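PDB 3H1Q: ethanolamine utilization protein EutJ, which binds ATP and is probably an actin-like ATPase-fold protein of the ethanolamine utilization system. Local coordinates for residues Ala38-Val43 with Ala59-Asp64; Ala53-Trp58 with Lys81-Arg86; Ile71-Ile76 with Gly112-Gly117; Val144-Gly149 with Val230-Gly235. One frame throughout, in Å; residues are numbered along the deposited sequence.

Contact 1: residues Ala38-Val43 with Ala59-Asp64; sequences ADIVLV and ASVVKD. With ATP (adenosine-5'-triphosphate), chain C.
Ala38 offers its carbonyl O to the backbone N of Ala59, at 2.9 Å. This is the one hydrogen bond that joins 38-43 to 59-64. The amide of Ala38 faces the other way, to the beta phosphate. Its N is hydrogen-bonded to O1B of ATP, although the length in the model is too short to be taken literally. The methyl of Ala38 lies beside the same phosphate oxygen and C5' of the nucleotide. Asp39 comes next, and its side chain starts away from 59-64. With chi1 at 51°, its CG stands between the backbone N and the carbonyl carbon, and the carboxylate ends facing the alpha and beta phosphates. Asp39 OD1 is 3.0 Å from O1A of ATP. An alanine here removes the carboxylate, and the nearby O1A and O2B of ATP would probably be left without that polar neighbour, while Trp58 and Leu261 would probably pack less closely. Ile40 makes the apolar part of the contact. Ile40 CD1 meets CG2 of Val61 at 3.9 Å, the two side chains crossing at about a right angle. Ile40 CD1 also approaches CB of Ala59, at 4.4 Å. The strand then runs on under helix 70-87. The turn into strand 39-45 matches the first phosphate-binding loop of actin-like ATPases.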
loop_
_atom_site.group_PDB
_atom_site.type_symbol
_atom_site.label_atom_id
_atom_site.label_comp_id
_atom_site.label_asym_id
_atom_site.label_seq_id
_atom_site.Cartn_x
_atom_site.Cartn_y
_atom_site.Cartn_z
ATOM N N ALA A 38 8.608 -2.047 -0.734
ATOM C CA ALA A 38 8.874 -2.422 -2.097
ATOM C C ALA A 38 8.746 -1.245 -2.984
ATOM O O ALA A 38 9.261 -1.285 -4.102
ATOM C CB ALA A 38 7.989 -3.522 -2.534
ATOM N N ASP A 39 8.094 -0.188 -2.483
ATOM C CA ASP A 39 7.856 1.031 -3.282
ATOM C C ASP A 39 7.616 2.311 -2.471
ATOM O O ASP A 39 7.207 2.271 -1.302
ATOM C CB ASP A 39 6.667 0.819 -4.232
ATOM C CG ASP A 39 5.434 0.280 -3.514
ATOM O OD1 ASP A 39 4.761 1.018 -2.709
ATOM O OD2 ASP A 39 5.163 -0.929 -3.753
ATOM N N ILE A 40 7.859 3.450 -3.113
ATOM C CA ILE A 40 7.522 4.735 -2.551
ATOM C C ILE A 40 6.517 5.348 -3.507
ATOM O O ILE A 40 6.662 5.266 -4.751
ATOM C CB ILE A 40 8.769 5.634 -2.425
ATOM C CG1 ILE A 40 9.719 5.066 -1.378
ATOM C CG2 ILE A 40 8.391 7.099 -2.067
ATOM C CD1 ILE A 40 11.036 5.804 -1.279
ATOM N N VAL A 41 5.480 5.932 -2.922
ATOM C CA VAL A 41 4.398 6.479 -3.684
ATOM C C VAL A 41 4.151 7.878 -3.149
ATOM O O VAL A 41 4.132 8.106 -1.917
ATOM C CB VAL A 41 3.090 5.619 -3.574
ATOM C CG1 VAL A 41 1.896 6.297 -4.327
ATOM C CG2 VAL A 41 3.334 4.201 -4.091
ATOM N N LEU A 42 3.954 8.810 -4.080
ATOM C CA LEU A 42 3.555 10.148 -3.743
ATOM C C LEU A 42 2.234 10.356 -4.453
ATOM O O LEU A 42 2.121 10.017 -5.636
ATOM C CB LEU A 42 4.591 11.133 -4.269
ATOM C CG LEU A 42 4.101 12.567 -4.443
ATOM C CD1 LEU A 42 4.307 13.320 -3.153
ATOM C CD2 LEU A 42 4.864 13.203 -5.546
ATOM N N VAL A 43 1.269 10.943 -3.739
ATOM C CA VAL A 43 -0.099 11.099 -4.193
ATOM C C VAL A 43 -0.644 12.510 -3.876
ATOM O O VAL A 43 -0.444 13.021 -2.769
ATOM C CB VAL A 43 -0.981 9.997 -3.549
ATOM C CG1 VAL A 43 -2.478 10.227 -3.757
ATOM C CG2 VAL A 43 -0.583 8.602 -4.087
ATOM N N ALA A 59 11.342 0.628 -4.620
ATOM C CA ALA A 59 12.421 0.936 -3.697
ATOM C C ALA A 59 12.292 0.340 -2.301
ATOM O O ALA A 59 11.333 0.596 -1.564
ATOM C CB ALA A 59 12.586 2.438 -3.578
ATOM N N SER A 60 13.352 -0.367 -1.929
ATOM C CA SER A 60 13.537 -0.986 -0.622
ATOM C C SER A 60 14.231 -0.065 0.369
ATOM O O SER A 60 15.365 -0.318 0.749
ATOM C CB SER A 60 14.429 -2.200 -0.832
ATOM O OG SER A 60 15.375 -1.886 -1.853
ATOM N N VAL A 61 13.569 0.993 0.808
ATOM C CA VAL A 61 14.175 1.877 1.805
ATOM C C VAL A 61 13.600 1.595 3.158
ATOM O O VAL A 61 13.933 2.251 4.148
ATOM C CB VAL A 61 13.952 3.340 1.503
ATOM C CG1 VAL A 61 14.466 3.651 0.118
ATOM C CG2 VAL A 61 12.510 3.710 1.685
ATOM N N VAL A 62 12.691 0.633 3.194
ATOM C CA VAL A 62 12.360 0.022 4.470
ATOM C C VAL A 62 12.557 -1.497 4.378
ATOM O O VAL A 62 11.909 -2.183 3.551
ATOM C CB VAL A 62 10.986 0.439 4.994
ATOM C CG1 VAL A 62 10.840 0.015 6.415
ATOM C CG2 VAL A 62 10.859 1.930 4.917
ATOM N N LYS A 63 13.508 -1.977 5.194
ATOM C CA LYS A 63 13.830 -3.398 5.348
ATOM C C LYS A 63 13.712 -3.676 6.828
ATOM O O LYS A 63 14.593 -3.288 7.610
ATOM C CB LYS A 63 15.258 -3.720 4.859
ATOM C CG LYS A 63 15.341 -4.530 3.574
ATOM C CD LYS A 63 16.685 -4.408 2.860
ATOM C CE LYS A 63 17.869 -5.005 3.672
ATOM N NZ LYS A 63 18.029 -6.505 3.619
ATOM N N ASP A 64 12.622 -4.335 7.216
ATOM C CA ASP A 64 12.330 -4.605 8.627
ATOM C C ASP A 64 11.830 -3.333 9.334
ATOM O O ASP A 64 11.866 -3.233 10.552
ATOM C CB ASP A 64 13.571 -5.161 9.384
ATOM C CG ASP A 64 14.079 -6.513 8.846
ATOM O OD1 ASP A 64 13.284 -7.283 8.272
ATOM O OD2 ASP A 64 15.290 -6.822 9.033
HETATM P PG ATP C . 3.091 -0.770 1.933
HETATM O O1G ATP C . 2.786 -0.009 0.650
HETATM O O2G ATP C . 2.203 -1.964 2.157
HETATM O O3G ATP C . 3.093 0.109 3.177
HETATM P PB ATP C . 5.139 -1.691 0.268
HETATM O O1B ATP C . 6.436 -2.425 0.269
HETATM O O2B ATP C . 5.104 -0.419 -0.534
HETATM O O3B ATP C . 4.546 -1.448 1.739
HETATM P PA ATP C . 2.908 -2.632 -1.432
HETATM O O1A ATP C . 3.143 -1.441 -2.314
HETATM O O2A ATP C . 1.604 -2.723 -0.683
HETATM O O3A ATP C . 4.049 -2.752 -0.285
HETATM O "O5'" ATP C . 3.212 -3.976 -2.253
HETATM C "C5'" ATP C . 4.442 -4.294 -2.878
HETATM C "C4'" ATP C . 4.269 -5.738 -3.300
HETATM O "O4'" ATP C . 3.140 -5.837 -4.174
HETATM C "C3'" ATP C . 5.456 -6.230 -4.094
HETATM O "O3'" ATP C . 5.871 -7.523 -3.639
HETATM C "C2'" ATP C . 4.939 -6.414 -5.496
HETATM O "O2'" ATP C . 5.567 -7.515 -6.142
HETATM C "C1'" ATP C . 3.447 -6.633 -5.315
HETATM N N9 ATP C . 2.842 -6.319 -6.654
HETATM C C8 ATP C . 2.821 -5.137 -7.309
HETATM N N7 ATP C . 2.263 -5.254 -8.547
HETATM C C5 ATP C . 1.922 -6.542 -8.723
HETATM C C6 ATP C . 1.282 -7.365 -9.787
HETATM N N6 ATP C . 0.873 -6.824 -10.957
HETATM N N1 ATP C . 1.111 -8.692 -9.551
HETATM C C2 ATP C . 1.493 -9.287 -8.407
HETATM N N3 ATP C . 2.066 -8.603 -7.395
HETATM C C4 ATP C . 2.312 -7.249 -7.482
#

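Contact 2: residues Ala53-Trp58 with Lys81-Arg86; sequences AGALKW and KAKVER
This is apolar strand-on-helix packing, with Ala53, Gly54 and Ala55 set against Lys83 and Val84. Strand 51-58 is an outermost strand of the five-stranded sheet, and helix 70-87 packs on it. The short axes approach to 7.9 Å and run at 148° to each other, so strand and helix point in roughly opposite directions. No hydrogen bond crosses between them. Val84 carries the contact with both of its methyls. Val84 CG1, anti to the backbone N (chi1 158°), meets CB of Ala53 at 3.7 Å. Val84 CG2 sits over the strand backbone, 3.9 Å from C of Gly54, and reaches CB of Ala55 at 4.0 Å. The two alanine methyls point toward the helix. The Gly54 backbone lies between them, and Val84 CG2 rests near it. Lys83 takes part with its chain rather than its charge. The chain bends at chi2 and chi3, and Lys83 CE packs on CB of Ala55 at 3.8 Å. Its NZ goes on to a salt bridge with Glu20. Within the helix, Lys81 NZ forms a salt bridge with Glu85 OE2. The small alanine methyls are consistent with the close approach. Val84 also touches Leu42 of the neighbouring strand 39-45. A helix packed on the sheet after its first three antiparallel strands is characteristic of the ribonuclease H-like fold of actin-type ATPase domains.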
loop_
_atom_site.group_PDB
_atom_site.type_symbol
_atom_site.label_atom_id
_atom_site.label_comp_id
_atom_site.label_asym_id
_atom_site.label_seq_id
_atom_site.Cartn_x
_atom_site.Cartn_y
_atom_site.Cartn_z
ATOM N N ALA A 53 -2.782 13.784 -8.945
ATOM C CA ALA A 53 -1.469 13.383 -9.456
ATOM C C ALA A 53 -0.866 12.282 -8.621
ATOM O O ALA A 53 -1.226 12.135 -7.445
ATOM C CB ALA A 53 -0.517 14.591 -9.440
ATOM N N GLY A 54 0.081 11.546 -9.206
ATOM C CA GLY A 54 0.849 10.578 -8.446
ATOM C C GLY A 54 2.045 9.987 -9.155
ATOM O O GLY A 54 2.093 9.932 -10.379
ATOM N N ALA A 55 3.024 9.530 -8.374
ATOM C CA ALA A 55 4.200 8.860 -8.923
ATOM C C ALA A 55 4.601 7.750 -7.987
ATOM O O ALA A 55 4.242 7.779 -6.787
ATOM C CB ALA A 55 5.345 9.840 -9.092
ATOM N N LEU A 56 5.354 6.792 -8.526
ATOM C CA LEU A 56 5.787 5.631 -7.768
ATOM C C LEU A 56 7.199 5.167 -8.149
ATOM O O LEU A 56 7.506 4.961 -9.334
ATOM C CB LEU A 56 4.797 4.484 -7.995
ATOM C CG LEU A 56 5.077 3.111 -7.382
ATOM C CD1 LEU A 56 3.777 2.419 -7.334
ATOM C CD2 LEU A 56 6.039 2.289 -8.195
ATOM N N LYS A 57 8.054 4.950 -7.157
ATOM C CA LYS A 57 9.333 4.279 -7.452
ATOM C C LYS A 57 9.442 2.954 -6.696
ATOM O O LYS A 57 9.092 2.842 -5.517
ATOM C CB LYS A 57 10.561 5.199 -7.171
ATOM C CG LYS A 57 11.929 4.751 -7.805
ATOM C CD LYS A 57 12.018 5.135 -9.299
ATOM C CE LYS A 57 13.278 4.622 -9.995
ATOM N NZ LYS A 57 14.498 5.413 -9.620
ATOM N N TRP A 58 9.920 1.946 -7.395
ATOM C CA TRP A 58 10.186 0.679 -6.751
ATOM C C TRP A 58 11.451 0.835 -5.938
ATOM O O TRP A 58 12.503 1.132 -6.503
ATOM C CB TRP A 58 10.382 -0.398 -7.804
ATOM C CG TRP A 58 9.118 -0.684 -8.540
ATOM C CD1 TRP A 58 8.864 -0.467 -9.866
ATOM C CD2 TRP A 58 7.917 -1.225 -7.982
ATOM N NE1 TRP A 58 7.583 -0.853 -10.169
ATOM C CE2 TRP A 58 6.980 -1.326 -9.034
ATOM C CE3 TRP A 58 7.550 -1.652 -6.697
ATOM C CZ2 TRP A 58 5.694 -1.832 -8.844
ATOM C CZ3 TRP A 58 6.271 -2.160 -6.505
ATOM C CH2 TRP A 58 5.354 -2.239 -7.577
ATOM N N LYS A 81 8.456 14.137 -6.221
ATOM C CA LYS A 81 7.959 15.503 -6.087
ATOM C C LYS A 81 8.200 16.309 -7.341
ATOM O O LYS A 81 7.349 17.100 -7.748
ATOM C CB LYS A 81 8.623 16.221 -4.938
ATOM C CG LYS A 81 7.924 17.491 -4.549
ATOM C CD LYS A 81 8.393 17.968 -3.195
ATOM C CE LYS A 81 9.326 19.159 -3.316
ATOM N NZ LYS A 81 8.568 20.425 -3.443
ATOM N N ALA A 82 9.343 16.100 -7.974
ATOM C CA ALA A 82 9.667 16.888 -9.139
ATOM C C ALA A 82 8.907 16.404 -10.337
ATOM O O ALA A 82 8.515 17.197 -11.170
ATOM C CB ALA A 82 11.129 16.854 -9.407
ATOM N N LYS A 83 8.705 15.098 -10.442
ATOM C CA LYS A 83 8.013 14.575 -11.611
ATOM C C LYS A 83 6.614 15.126 -11.598
ATOM O O LYS A 83 6.134 15.671 -12.597
ATOM C CB LYS A 83 7.943 13.049 -11.616
ATOM C CG LYS A 83 7.142 12.529 -12.817
ATOM C CD LYS A 83 7.569 11.166 -13.352
ATOM C CE LYS A 83 7.434 10.101 -12.301
ATOM N NZ LYS A 83 7.830 8.760 -12.833
ATOM N N VAL A 84 5.977 14.975 -10.442
ATOM C CA VAL A 84 4.602 15.370 -10.265
ATOM C C VAL A 84 4.533 16.865 -10.484
ATOM O O VAL A 84 3.635 17.357 -11.180
ATOM C CB VAL A 84 4.078 14.941 -8.885
ATOM C CG1 VAL A 84 2.880 15.777 -8.458
ATOM C CG2 VAL A 84 3.731 13.464 -8.919
ATOM N N GLU A 85 5.510 17.589 -9.949
ATOM C CA GLU A 85 5.536 19.022 -10.162
ATOM C C GLU A 85 5.669 19.466 -11.617
ATOM O O GLU A 85 5.047 20.423 -11.991
ATOM C CB GLU A 85 6.558 19.689 -9.270
ATOM C CG GLU A 85 6.033 19.858 -7.871
ATOM C CD GLU A 85 7.093 20.307 -6.886
ATOM O OE1 GLU A 85 8.267 20.488 -7.280
ATOM O OE2 GLU A 85 6.747 20.477 -5.700
ATOM N N ARG A 86 6.442 18.779 -12.450
ATOM C CA ARG A 86 6.495 19.194 -13.844
ATOM C C ARG A 86 5.140 18.921 -14.545
ATOM O O ARG A 86 4.707 19.665 -15.427
ATOM C CB ARG A 86 7.714 18.612 -14.613
ATOM C CG ARG A 86 7.678 17.122 -14.999
ATOM C CD ARG A 86 8.918 16.678 -15.849
ATOM N NE ARG A 86 9.349 15.248 -15.703
ATOM C CZ ARG A 86 10.280 14.769 -14.840
ATOM N NH1 ARG A 86 10.889 15.588 -13.982
ATOM N NH2 ARG A 86 10.607 13.462 -14.818
#

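Contact 3: residues Ile71-Ile76 with Gly112-Gly117; sequences IGAIQI and GHVVAG
Helices 71-76 and 112-117 cross at -46°, their short axes 8.7 Å apart at closest approach, with Ile74 and Val114 holding the nearest pair of CA atoms. Val114 is the centre of the contact. It points toward the other helix and uses its CG1 on two residues at once. Val114 CG1 lies 3.4 Å from CB of Ala73 and equally near CG1 of Ile74. CG2 of Val114 also rests on CB of Ala73, at 3.6 Å. Ile74 comes in from the flank, and its side chain is set at a slant to that of Val114. Its CG1 is anti to the carbonyl carbon (chi1 -69°), which puts CG2 anti to the backbone N, near the C-terminal end of 112-117. There Ile74 CG2 approaches O of Gly117 at 3.4 Å. Ile74 CD1 passes 4.2 Å from Gly117 CA. A CB at Gly117 would point toward Ile74 and collide with CD1, so the glycine probably makes room for the isoleucine. No hydrogen bond joins the helices. The contact is largely apolar and only partly buried. Val114 extends it along helix 70-87 by touching Tyr70 and Val77, and His113 also lies on Tyr70. Helix 70-87 follows strand 51-58 in the chain, while helix 110-117 falls between strands 94-98 and 121-126 of the same sheet. The pair therefore joins two of the helical connections around one sheet.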
loop_
_atom_site.group_PDB
_atom_site.type_symbol
_atom_site.label_atom_id
_atom_site.label_comp_id
_atom_site.label_asym_id
_atom_site.label_seq_id
_atom_site.Cartn_x
_atom_site.Cartn_y
_atom_site.Cartn_z
ATOM N N ILE A 71 18.871 8.223 2.861
ATOM C CA ILE A 71 19.299 9.142 1.811
ATOM C C ILE A 71 18.635 8.756 0.505
ATOM O O ILE A 71 17.986 9.596 -0.129
ATOM C CB ILE A 71 20.858 9.144 1.689
ATOM C CG1 ILE A 71 21.486 9.846 2.904
ATOM C CG2 ILE A 71 21.364 9.723 0.367
ATOM C CD1 ILE A 71 20.560 10.831 3.643
ATOM N N GLY A 72 18.789 7.489 0.109
ATOM C CA GLY A 72 18.030 6.890 -1.006
ATOM C C GLY A 72 16.560 7.285 -0.957
ATOM O O GLY A 72 16.009 7.672 -1.986
ATOM N N ALA A 73 15.943 7.238 0.229
ATOM C CA ALA A 73 14.582 7.704 0.403
ATOM C C ALA A 73 14.407 9.099 -0.184
ATOM O O ALA A 73 13.613 9.288 -1.141
ATOM C CB ALA A 73 14.170 7.682 1.850
ATOM N N ILE A 74 15.174 10.061 0.361
ATOM C CA ILE A 74 15.043 11.487 0.055
ATOM C C ILE A 74 15.243 11.747 -1.421
ATOM O O ILE A 74 14.442 12.461 -2.057
ATOM C CB ILE A 74 15.990 12.301 0.920
ATOM C CG1 ILE A 74 15.507 12.253 2.372
ATOM C CG2 ILE A 74 16.096 13.745 0.436
ATOM C CD1 ILE A 74 16.424 12.931 3.350
ATOM N N GLN A 75 16.278 11.127 -1.979
ATOM C CA GLN A 75 16.436 11.109 -3.431
ATOM C C GLN A 75 15.145 10.731 -4.170
ATOM O O GLN A 75 14.738 11.455 -5.105
ATOM C CB GLN A 75 17.530 10.143 -3.845
ATOM C CG GLN A 75 18.849 10.784 -4.196
ATOM C CD GLN A 75 20.009 10.083 -3.489
ATOM O OE1 GLN A 75 20.028 9.998 -2.255
ATOM N NE2 GLN A 75 20.966 9.561 -4.263
ATOM N N ILE A 76 14.527 9.601 -3.765
ATOM C CA ILE A 76 13.273 9.097 -4.374
ATOM C C ILE A 76 12.137 10.097 -4.151
ATOM O O ILE A 76 11.557 10.598 -5.122
ATOM C CB ILE A 76 12.848 7.661 -3.880
ATOM C CG1 ILE A 76 13.926 6.594 -4.161
ATOM C CG2 ILE A 76 11.489 7.246 -4.485
ATOM C CD1 ILE A 76 14.283 6.421 -5.633
ATOM N N GLY A 112 8.799 11.293 8.568
ATOM C CA GLY A 112 8.671 12.739 8.532
ATOM C C GLY A 112 9.925 13.408 7.996
ATOM O O GLY A 112 9.857 14.189 7.052
ATOM N N HIS A 113 11.075 13.073 8.570
ATOM C CA HIS A 113 12.329 13.620 8.098
ATOM C C HIS A 113 12.666 13.352 6.638
ATOM O O HIS A 113 13.259 14.219 6.014
ATOM C CB HIS A 113 13.483 13.243 9.014
ATOM C CG HIS A 113 13.389 13.880 10.363
ATOM N ND1 HIS A 113 12.855 13.230 11.458
ATOM C CD2 HIS A 113 13.712 15.125 10.783
ATOM C CE1 HIS A 113 12.880 14.037 12.502
ATOM N NE2 HIS A 113 13.390 15.195 12.118
ATOM N N VAL A 114 12.304 12.200 6.066
ATOM C CA VAL A 114 12.459 12.072 4.610
ATOM C C VAL A 114 11.575 13.139 3.936
ATOM O O VAL A 114 12.008 13.792 2.998
ATOM C CB VAL A 114 12.199 10.635 4.023
ATOM C CG1 VAL A 114 12.491 10.588 2.522
ATOM C CG2 VAL A 114 13.076 9.599 4.669
ATOM N N VAL A 115 10.366 13.352 4.456
ATOM C CA VAL A 115 9.374 14.217 3.799
ATOM C C VAL A 115 9.838 15.668 3.850
ATOM O O VAL A 115 9.878 16.363 2.835
ATOM C CB VAL A 115 7.966 14.024 4.424
ATOM N N ALA A 116 10.226 16.083 5.053
ATOM C CA ALA A 116 10.889 17.371 5.333
ATOM C C ALA A 116 12.147 17.492 4.492
ATOM O O ALA A 116 12.311 18.464 3.772
ATOM C CB ALA A 116 11.212 17.494 6.798
ATOM N N GLY A 117 13.005 16.481 4.539
ATOM C CA GLY A 117 14.189 16.439 3.699
ATOM C C GLY A 117 13.963 16.503 2.201
ATOM O O GLY A 117 14.889 16.785 1.465
#

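Contact 4: residues Val144-Gly149 with Val230-Gly235; sequences VDIGGG and VYVVGG. With ATP (adenosine-5'-triphosphate), chain C.
Gly234 packs on Asp145 and Ile146 with a backbone that a larger residue could hardly adopt. Its phi is 103°, and a CB on Gly234 would fall 2.6 Å from O of Ile146 and collide with OD1 of Asp145. Before this point the two strands run parallel, 17° apart. Val144 N bonds to Tyr231 O, and Val233 N to Val144 O. Ile146 N closes the ladder on Val233 O at 2.9 Å. On the face with Val144 and Val232, CB of Val144 meets CG2 of Val232 at 4.1 Å. CD1 of Ile146 meets CG1 of Val232 at 4.0 Å. On the other face, CG2 of Val233 lies 3.8 Å from CA of Asp145. Asp145 CG is anti to the backbone N (chi1 -163°), which carries the carboxylate toward the gamma phosphate. Its OD2 is hydrogen-bonded to Thr264. If a leucine stood in its place, Thr264 would probably be left without that acceptor and an apolar group would face the phosphate. Past the strands, Gly235 N donates to O2A of ATP at 2.9 Å, while Gly147 and Gly148 pass by the phosphates. These glycine-rich turns, 147-149 and 234-235, are consistent with the second phosphate-binding loop and the adenosine-binding motif of actin-like ATPases. Strand 230-233 is outermost in its sheet, beside 141-146. Ile146 and Val232 lie on helix 242-250, Val233 on helix 128-136.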
loop_
_atom_site.group_PDB
_atom_site.type_symbol
_atom_site.label_atom_id
_atom_site.label_comp_id
_atom_site.label_asym_id
_atom_site.label_seq_id
_atom_site.Cartn_x
_atom_site.Cartn_y
_atom_site.Cartn_z
ATOM N N VAL A 144 -6.189 -5.821 6.185
ATOM C CA VAL A 144 -5.058 -6.685 6.086
ATOM C C VAL A 144 -4.187 -6.099 4.977
ATOM O O VAL A 144 -4.289 -6.462 3.798
ATOM C CB VAL A 144 -5.518 -8.142 5.794
ATOM C CG1 VAL A 144 -4.332 -9.074 5.638
ATOM C CG2 VAL A 144 -6.448 -8.633 6.892
ATOM N N ASP A 145 -3.350 -5.147 5.354
ATOM C CA ASP A 145 -2.438 -4.538 4.413
ATOM C C ASP A 145 -1.366 -5.569 4.144
ATOM O O ASP A 145 -0.567 -5.861 5.008
ATOM C CB ASP A 145 -1.838 -3.277 5.033
ATOM C CG ASP A 145 -1.186 -2.345 4.001
ATOM O OD1 ASP A 145 -0.757 -2.822 2.915
ATOM O OD2 ASP A 145 -1.095 -1.120 4.290
ATOM N N ILE A 146 -1.357 -6.164 2.971
ATOM C CA ILE A 146 -0.322 -7.142 2.709
ATOM C C ILE A 146 0.712 -6.458 1.850
ATOM O O ILE A 146 0.622 -6.531 0.624
ATOM C CB ILE A 146 -0.871 -8.431 2.014
ATOM C CG1 ILE A 146 -2.011 -9.058 2.841
ATOM C CG2 ILE A 146 0.263 -9.426 1.730
ATOM C CD1 ILE A 146 -2.384 -10.453 2.454
ATOM N N GLY A 147 1.675 -5.778 2.489
ATOM C CA GLY A 147 2.767 -5.086 1.795
ATOM C C GLY A 147 3.726 -6.022 1.087
ATOM O O GLY A 147 3.405 -7.162 0.844
ATOM N N GLY A 148 4.915 -5.551 0.749
ATOM C CA GLY A 148 5.881 -6.387 0.040
ATOM C C GLY A 148 6.764 -7.180 0.991
ATOM O O GLY A 148 7.152 -8.330 0.700
ATOM N N GLY A 149 7.058 -6.567 2.139
ATOM C CA GLY A 149 7.990 -7.124 3.128
ATOM C C GLY A 149 7.397 -7.440 4.487
ATOM O O GLY A 149 7.890 -8.345 5.181
ATOM N N VAL A 230 -13.873 -7.958 6.092
ATOM C CA VAL A 230 -12.452 -8.202 5.967
ATOM C C VAL A 230 -11.945 -7.711 4.619
ATOM O O VAL A 230 -12.436 -8.114 3.557
ATOM C CB VAL A 230 -12.151 -9.683 6.165
ATOM C CG1 VAL A 230 -10.715 -10.004 5.819
ATOM C CG2 VAL A 230 -12.462 -10.055 7.583
ATOM N N TYR A 231 -10.948 -6.838 4.675
ATOM C CA TYR A 231 -10.523 -6.111 3.511
ATOM C C TYR A 231 -9.081 -6.390 3.299
ATOM O O TYR A 231 -8.274 -6.134 4.158
ATOM C CB TYR A 231 -10.738 -4.645 3.765
ATOM C CG TYR A 231 -12.188 -4.292 3.960
ATOM C CD1 TYR A 231 -12.962 -3.845 2.892
ATOM C CD2 TYR A 231 -12.793 -4.392 5.211
ATOM C CE1 TYR A 231 -14.303 -3.493 3.056
ATOM C CE2 TYR A 231 -14.152 -4.040 5.386
ATOM C CZ TYR A 231 -14.892 -3.591 4.296
ATOM O OH TYR A 231 -16.220 -3.250 4.443
ATOM N N VAL A 232 -8.745 -6.945 2.164
ATOM C CA VAL A 232 -7.371 -7.240 1.919
ATOM C C VAL A 232 -6.848 -6.245 0.904
ATOM O O VAL A 232 -7.256 -6.263 -0.248
ATOM C CB VAL A 232 -7.209 -8.664 1.438
ATOM C CG1 VAL A 232 -5.798 -8.907 0.963
ATOM C CG2 VAL A 232 -7.572 -9.622 2.560
ATOM N N VAL A 233 -5.957 -5.359 1.338
ATOM C CA VAL A 233 -5.383 -4.352 0.463
ATOM C C VAL A 233 -3.887 -4.583 0.382
ATOM O O VAL A 233 -3.393 -5.489 1.037
ATOM C CB VAL A 233 -5.663 -2.940 0.976
ATOM C CG1 VAL A 233 -7.151 -2.731 1.143
ATOM C CG2 VAL A 233 -4.949 -2.703 2.273
ATOM N N GLY A 234 -3.176 -3.770 -0.412
ATOM C CA GLY A 234 -1.717 -3.859 -0.550
ATOM C C GLY A 234 -1.347 -4.537 -1.840
ATOM O O GLY A 234 -2.073 -5.392 -2.318
ATOM N N GLY A 235 -0.201 -4.190 -2.398
ATOM C CA GLY A 235 0.209 -4.699 -3.703
ATOM C C GLY A 235 0.321 -6.202 -3.892
ATOM O O GLY A 235 0.352 -6.689 -5.035
HETATM P PG ATP C . 3.091 -0.770 1.933
HETATM O O1G ATP C . 2.786 -0.009 0.650
HETATM O O2G ATP C . 2.203 -1.964 2.157
HETATM O O3G ATP C . 3.093 0.109 3.177
HETATM P PB ATP C . 5.139 -1.691 0.268
HETATM O O1B ATP C . 6.436 -2.425 0.269
HETATM O O2B ATP C . 5.104 -0.419 -0.534
HETATM O O3B ATP C . 4.546 -1.448 1.739
HETATM P PA ATP C . 2.908 -2.632 -1.432
HETATM O O1A ATP C . 3.143 -1.441 -2.314
HETATM O O2A ATP C . 1.604 -2.723 -0.683
HETATM O O3A ATP C . 4.049 -2.752 -0.285
HETATM O "O5'" ATP C . 3.212 -3.976 -2.253
HETATM C "C5'" ATP C . 4.442 -4.294 -2.878
HETATM C "C4'" ATP C . 4.269 -5.738 -3.300
HETATM O "O4'" ATP C . 3.140 -5.837 -4.174
HETATM C "C3'" ATP C . 5.456 -6.230 -4.094
HETATM O "O3'" ATP C . 5.871 -7.523 -3.639
HETATM C "C2'" ATP C . 4.939 -6.414 -5.496
HETATM O "O2'" ATP C . 5.567 -7.515 -6.142
HETATM C "C1'" ATP C . 3.447 -6.633 -5.315
HETATM N N9 ATP C . 2.842 -6.319 -6.654
HETATM C C8 ATP C . 2.821 -5.137 -7.309
HETATM N N7 ATP C . 2.263 -5.254 -8.547
HETATM C C5 ATP C . 1.922 -6.542 -8.723
HETATM C C6 ATP C . 1.282 -7.365 -9.787
HETATM N N6 ATP C . 0.873 -6.824 -10.957
HETATM N N1 ATP C . 1.111 -8.692 -9.551
HETATM C C2 ATP C . 1.493 -9.287 -8.407
HETATM N N3 ATP C . 2.066 -8.603 -7.395
HETATM C C4 ATP C . 2.312 -7.249 -7.482
#

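How the contacts relate
Contacts 1, 2 and 4 are buried; contact 3 is only partly buried, nearer the surface. Contacts 1 and 4 approach ATP from two sheets, and both mix backbone bonds with phosphate contacts. Contact 1 has a single backbone bond across it, contact 4 a parallel ladder. Contacts 2 and 3 lie farther from the centre of the chain and are largely apolar, with no hydrogen bond across either. They share helix 70-87, which meets a strand in contact 2 and another helix in contact 3. Contacts 1 and 2 are tied by neighbouring strands of one sheet, where Leu42 N lies 2.9 Å from Ala55 O. Ile76 of contact 3 packs on both Ile40 and Lys57.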